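Local structure of 6-carboxyhexanoate--CoA ligase (Aquifex aeolicus, 5TV5) at residues 8-13 / 44-49; 177-182 / 190-195. The protein is a BioW-family ligase, a single-chain alpha/beta enzyme whose strands are divided among separate antiparallel, parallel and mixed sheets. All coordinates share one frame; numbering follows the deposited sequence.

Contact 1. Residues 8-13 / 44-49; sequences MRAQKN and DFMNVK
Met-8, Ala-10, Met-46 and Val-48 share one face of the antiparallel strands 8-12 and 45-49 and form the apolar centre of the contact. The two methionines cross at about a right angle, with Met-8 SD 4.0 Å from Met-46 SD; a bend in the Met-8 chain (chi2 84°) turns its sulfur to that meeting. Beside them Met-8 CB rests on Val-48 CG2 at 3.5 Å, and Ala-10 CB lies 3.9 Å from Met-46 CB. Leu-36 and Leu-37 of helix 29-38 continue this apolar layer beneath the methionines.

Reciprocal N-H...O bonds join Arg-9 to Asn-47 and Gln-11 to Phe-45, and the other face carries these four side chains. The Gln-11 amide runs alongside the Phe-45 ring, the planes only 17° apart, and its OE1 lies 3.7 Å from Phe-45 CD1. The extended Arg-9 chain lies beside Asn-47, whose CB sits over one face of the guanidinium near its rim, while Arg-9 NH1 meets Phe-45 CE1 obliquely at 3.6 Å.

At the polar edge the register slips into a classic beta bulge. Gln-11 O accepts two backbone bonds, from Asp-44 N at 2.8 Å and from the more distant Phe-45 N. The Asp-44 carboxylate then reaches back, and its OD2, met from above the carboxylate plane, takes the N-H of Asn-13 at 3.0 Å. Methionines against helix 29-38 and Ala-10 against Pro-40 and Phe-43 on one face, flat polar and aromatic groups on the other: the chemistry implies an amphipathic strand pair, its polar link mostly backbone bonds, with the Asp-44 carboxylate adding one.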
loop_
_atom_site.group_PDB
_atom_site.type_symbol
_atom_site.label_atom_id
_atom_site.label_comp_id
_atom_site.label_asym_id
_atom_site.label_seq_id
_atom_site.Cartn_x
_atom_site.Cartn_y
_atom_site.Cartn_z
ATOM N N MET A 8 -11.583 5.354 9.101
ATOM C CA MET A 8 -11.315 6.514 9.930
ATOM C C MET A 8 -10.023 7.172 9.485
ATOM O O MET A 8 -9.097 6.512 9.012
ATOM C CB MET A 8 -11.268 6.158 11.432
ATOM C CG MET A 8 -9.901 5.877 11.991
ATOM S SD MET A 8 -8.921 7.293 12.518
ATOM C CE MET A 8 -7.452 6.363 12.996
ATOM N N ARG A 9 -9.998 8.497 9.636
ATOM C CA ARG A 9 -8.859 9.358 9.357
ATOM C C ARG A 9 -8.753 10.325 10.520
ATOM O O ARG A 9 -9.754 10.618 11.182
ATOM C CB ARG A 9 -9.010 10.130 8.019
ATOM C CG ARG A 9 -10.241 11.036 7.935
ATOM C CD ARG A 9 -10.450 11.676 6.525
ATOM N NE ARG A 9 -11.743 12.367 6.450
ATOM C CZ ARG A 9 -11.906 13.657 6.716
ATOM N NH1 ARG A 9 -10.856 14.409 7.047
ATOM N NH2 ARG A 9 -13.112 14.193 6.657
ATOM N N ALA A 10 -7.537 10.796 10.790
ATOM C CA ALA A 10 -7.334 11.652 11.948
ATOM C C ALA A 10 -6.189 12.615 11.672
ATOM O O ALA A 10 -5.265 12.291 10.929
ATOM C CB ALA A 10 -7.077 10.821 13.206
ATOM N N GLN A 11 -6.267 13.813 12.262
ATOM C CA GLN A 11 -5.296 14.872 12.009
ATOM C C GLN A 11 -4.848 15.499 13.316
ATOM O O GLN A 11 -5.566 15.479 14.309
ATOM C CB GLN A 11 -5.855 16.006 11.139
ATOM C CG GLN A 11 -6.063 15.668 9.695
ATOM C CD GLN A 11 -7.431 16.107 9.236
ATOM O OE1 GLN A 11 -7.922 17.173 9.634
ATOM N NE2 GLN A 11 -8.083 15.268 8.430
ATOM N N LYS A 12 -3.649 16.079 13.290
ATOM C CA LYS A 12 -3.187 16.986 14.335
ATOM C C LYS A 12 -2.603 18.212 13.651
ATOM O O LYS A 12 -1.742 18.082 12.775
ATOM C CB LYS A 12 -2.147 16.344 15.261
ATOM C CG LYS A 12 -1.487 17.371 16.201
ATOM C CD LYS A 12 -0.603 16.742 17.293
ATOM C CE LYS A 12 0.793 16.340 16.797
ATOM N NZ LYS A 12 0.848 15.015 16.085
ATOM N N ASN A 13 -3.095 19.393 14.038
ATOM C CA ASN A 13 -2.664 20.671 13.473
ATOM C C ASN A 13 -2.742 20.663 11.943
ATOM O O ASN A 13 -1.816 21.083 11.244
ATOM C CB ASN A 13 -1.259 21.022 13.959
ATOM C CG ASN A 13 -1.145 20.996 15.474
ATOM O OD1 ASN A 13 -2.025 21.488 16.181
ATOM N ND2 ASN A 13 -0.061 20.424 15.978
ATOM N N ASP A 44 -6.320 16.021 16.986
ATOM C CA ASP A 44 -7.316 17.044 17.283
ATOM C C ASP A 44 -8.539 17.016 16.353
ATOM O O ASP A 44 -9.521 17.717 16.629
ATOM C CB ASP A 44 -6.671 18.444 17.294
ATOM C CG ASP A 44 -6.077 18.858 15.946
ATOM O OD1 ASP A 44 -6.263 18.142 14.944
ATOM O OD2 ASP A 44 -5.428 19.928 15.887
ATOM N N PHE A 45 -8.526 16.204 15.294
ATOM C CA PHE A 45 -9.679 15.937 14.442
ATOM C C PHE A 45 -9.626 14.485 13.996
ATOM O O PHE A 45 -8.546 13.935 13.747
ATOM C CB PHE A 45 -9.729 16.834 13.199
ATOM C CG PHE A 45 -10.889 16.515 12.271
ATOM C CD1 PHE A 45 -10.767 15.555 11.273
ATOM C CD2 PHE A 45 -12.112 17.159 12.415
ATOM C CE1 PHE A 45 -11.826 15.252 10.445
ATOM C CE2 PHE A 45 -13.178 16.856 11.577
ATOM C CZ PHE A 45 -13.030 15.901 10.595
ATOM N N MET A 46 -10.797 13.872 13.904
ATOM C CA MET A 46 -10.918 12.478 13.507
ATOM C C MET A 46 -12.319 12.298 12.951
ATOM O O MET A 46 -13.291 12.804 13.518
ATOM C CB MET A 46 -10.660 11.531 14.685
ATOM C CG MET A 46 -11.171 10.100 14.506
ATOM S SD MET A 46 -10.564 8.928 15.775
ATOM C CE MET A 46 -12.086 8.135 16.176
ATOM N N ASN A 47 -12.404 11.631 11.814
ATOM C CA ASN A 47 -13.667 11.300 11.186
ATOM C C ASN A 47 -13.714 9.794 11.033
ATOM O O ASN A 47 -12.690 9.156 10.752
ATOM C CB ASN A 47 -13.834 12.003 9.823
ATOM C CG ASN A 47 -15.289 12.184 9.445
ATOM O OD1 ASN A 47 -15.878 11.335 8.779
ATOM N ND2 ASN A 47 -15.886 13.288 9.896
ATOM N N VAL A 48 -14.891 9.231 11.285
ATOM C CA VAL A 48 -15.135 7.797 11.195
ATOM C C VAL A 48 -16.395 7.615 10.364
ATOM O O VAL A 48 -17.492 7.989 10.794
ATOM C CB VAL A 48 -15.272 7.146 12.577
ATOM C CG1 VAL A 48 -15.647 5.709 12.440
ATOM C CG2 VAL A 48 -13.965 7.295 13.356
ATOM N N LYS A 49 -16.239 7.084 9.162
ATOM C CA LYS A 49 -17.351 6.842 8.265
ATOM C C LYS A 49 -17.677 5.352 8.265
ATOM O O LYS A 49 -16.824 4.528 7.923
ATOM C CB LYS A 49 -16.995 7.339 6.869
ATOM C CG LYS A 49 -18.136 7.450 5.899
ATOM C CD LYS A 49 -17.606 7.906 4.532
ATOM C CE LYS A 49 -17.096 9.358 4.563
ATOM N NZ LYS A 49 -16.370 9.756 3.305
#

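Contact 2. Residues 177-182 / 190-195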
loop_
_atom_site.group_PDB
_atom_site.type_symbol
_atom_site.label_atom_id
_atom_site.label_comp_id
_atom_site.label_asym_id
_atom_site.label_seq_id
_atom_site.Cartn_x
_atom_site.Cartn_y
_atom_site.Cartn_z
ATOM N N ALA A 177 2.658 -4.495 -11.091
ATOM C CA ALA A 177 3.682 -4.614 -10.062
ATOM C C ALA A 177 3.733 -3.323 -9.250
ATOM O O ALA A 177 3.341 -2.251 -9.727
ATOM C CB ALA A 177 5.044 -4.923 -10.685
ATOM N N GLU A 178 4.234 -3.436 -8.013
ATOM C CA GLU A 178 4.260 -2.313 -7.076
ATOM C C GLU A 178 5.662 -2.098 -6.508
ATOM O O GLU A 178 6.435 -3.041 -6.333
ATOM C CB GLU A 178 3.246 -2.530 -5.919
ATOM C CG GLU A 178 3.196 -1.394 -4.881
ATOM C CD GLU A 178 2.050 -1.528 -3.876
ATOM O OE1 GLU A 178 1.184 -2.418 -4.039
ATOM O OE2 GLU A 178 2.016 -0.702 -2.933
ATOM N N LEU A 179 5.975 -0.831 -6.238
ATOM C CA LEU A 179 7.187 -0.393 -5.556
ATOM C C LEU A 179 6.750 0.422 -4.351
ATOM O O LEU A 179 6.114 1.470 -4.521
ATOM C CB LEU A 179 8.063 0.474 -6.468
ATOM C CG LEU A 179 9.575 0.645 -6.269
ATOM C CD1 LEU A 179 10.006 2.087 -6.525
ATOM C CD2 LEU A 179 10.085 0.116 -4.919
ATOM N N CYS A 180 7.093 -0.042 -3.143
ATOM C CA CYS A 180 6.648 0.618 -1.914
ATOM C C CYS A 180 7.718 0.587 -0.826
ATOM O O CYS A 180 8.331 -0.458 -0.585
ATOM C CB CYS A 180 5.365 -0.035 -1.371
ATOM S SG CYS A 180 4.870 0.549 0.285
ATOM N N TRP A 181 7.934 1.737 -0.177
ATOM C CA TRP A 181 8.569 1.796 1.136
ATOM C C TRP A 181 7.948 2.910 1.979
ATOM O O TRP A 181 7.467 3.921 1.457
ATOM C CB TRP A 181 10.093 1.981 1.057
ATOM C CG TRP A 181 10.603 3.244 0.433
ATOM C CD1 TRP A 181 10.613 4.493 0.982
ATOM C CD2 TRP A 181 11.252 3.359 -0.839
ATOM N NE1 TRP A 181 11.209 5.386 0.114
ATOM C CE2 TRP A 181 11.611 4.709 -1.007
ATOM C CE3 TRP A 181 11.557 2.450 -1.857
ATOM C CZ2 TRP A 181 12.255 5.167 -2.151
ATOM C CZ3 TRP A 181 12.197 2.908 -2.987
ATOM C CH2 TRP A 181 12.540 4.250 -3.125
ATOM N N SER A 182 7.966 2.700 3.297
ATOM C CA SER A 182 7.303 3.593 4.246
ATOM C C SER A 182 7.881 5.003 4.169
ATOM O O SER A 182 9.022 5.213 3.757
ATOM C CB SER A 182 7.451 3.038 5.674
ATOM O OG SER A 182 6.599 3.668 6.614
ATOM N N GLY A 190 10.822 -2.176 2.876
ATOM C CA GLY A 190 9.760 -1.990 1.902
ATOM C C GLY A 190 9.634 -3.200 1.000
ATOM O O GLY A 190 10.155 -4.269 1.338
ATOM N N TYR A 191 8.968 -3.064 -0.146
ATOM C CA TYR A 191 8.773 -4.226 -0.996
ATOM C C TYR A 191 8.611 -3.834 -2.465
ATOM O O TYR A 191 8.432 -2.668 -2.832
ATOM C CB TYR A 191 7.552 -5.045 -0.534
ATOM C CG TYR A 191 6.245 -4.279 -0.615
ATOM C CD1 TYR A 191 5.529 -4.203 -1.814
ATOM C CD2 TYR A 191 5.727 -3.633 0.503
ATOM C CE1 TYR A 191 4.338 -3.476 -1.893
ATOM C CE2 TYR A 191 4.538 -2.922 0.442
ATOM C CZ TYR A 191 3.848 -2.842 -0.760
ATOM O OH TYR A 191 2.676 -2.137 -0.821
ATOM N N VAL A 192 8.687 -4.849 -3.306
ATOM C CA VAL A 192 8.089 -4.830 -4.624
ATOM C C VAL A 192 7.192 -6.057 -4.690
ATOM O O VAL A 192 7.534 -7.113 -4.148
ATOM C CB VAL A 192 9.145 -4.819 -5.752
ATOM C CG1 VAL A 192 9.949 -3.519 -5.699
ATOM C CG2 VAL A 192 10.076 -6.023 -5.648
ATOM N N SER A 193 6.016 -5.903 -5.280
ATOM C CA SER A 193 5.155 -7.051 -5.486
ATOM C C SER A 193 4.819 -7.180 -6.963
ATOM O O SER A 193 5.010 -6.256 -7.756
ATOM C CB SER A 193 3.884 -6.975 -4.629
ATOM O OG SER A 193 3.210 -5.753 -4.806
ATOM N N GLY A 194 4.339 -8.362 -7.313
ATOM C CA GLY A 194 3.944 -8.706 -8.657
ATOM C C GLY A 194 3.511 -10.158 -8.651
ATOM O O GLY A 194 4.006 -10.957 -7.842
ATOM N N LYS A 195 2.582 -10.517 -9.537
ATOM C CA LYS A 195 2.055 -11.879 -9.534
ATOM C C LYS A 195 3.121 -12.931 -9.869
ATOM O O LYS A 195 2.941 -14.111 -9.540
ATOM C CB LYS A 195 0.868 -11.961 -10.496
ATOM C CG LYS A 195 -0.232 -10.991 -10.144
ATOM C CD LYS A 195 -1.436 -11.244 -11.005
ATOM C CE LYS A 195 -2.697 -10.776 -10.318
ATOM N NZ LYS A 195 -3.886 -11.107 -11.146
#
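Tyr-191 is held by its hydroxyl and by one face of its ring to two different residues of the facing strand. Its OH donates to Glu-178 OE2 at 2.6 Å, approaching from well above the carboxylate plane (68° out of it). Meanwhile Cys-180 CB sits over the ring face, 3.6 Å from the Tyr-191 centroid, in a CH-pi contact. The cysteine sulfur joins obliquely, SG lying 4.2 Å from that same centroid. With CG of Tyr-191 set between the backbone N and the carbonyl carbon (chi1 62°), the ring swings back toward strand 177-181 instead of standing clear of it, and the fully extended Glu-178 chain brings its carboxylate to the hydroxyl. Arg-215 forms a salt bridge with the same OE2, so this oxygen has partners on two strands.

Next along this face, Ser-193 OG lies 3.4 Å from Glu-178 CB, and its hydrogen bond goes to Thr-167 of helix 158-172, which packs here. On the opposite face the side-chain contact between the strands is apolar: the Leu-179 and Val-192 side chains cross, Leu-179 CD2 coming within 3.7 Å of Val-192 CG1, with helices 91-103 and 73-85 lying against the two residues.

Backbone bonds link Glu-178 with Ser-193 and Cys-180 with Tyr-191; in the latter pair Tyr-191 N reaches Cys-180 O at 2.7 Å and Cys-180 N reaches Tyr-191 O at 3.0 Å. Strands 198-203 and 214-219 flank the pair. The arrangement is that of an antiparallel beta hairpin in the interior of a mixed sheet, enclosed by helices on both faces as in layered alpha/beta folds.

How the contacts relate
Both contacts pair antiparallel strands, but they belong to different sheets and do not touch: their centres lie 28 Å apart and their nearest atoms about 15 Å. Contact 1 is a surface contact on the three-stranded sheet, where 45-52 is an outermost strand within the chain and is reached only after strand 15-24 and helix 29-38. Contact 2 is buried near the centre of the chain and closes a short hairpin amid six strands. Their chemistry follows their place. The outer pair carries Arg-9, Gln-11 and Asn-47 on the face turned from helix 29-38, whereas the inner pair has helices against both faces and pairs Glu-178 OE2, Tyr-191 OH and Ser-193 OG with partners inside the protein.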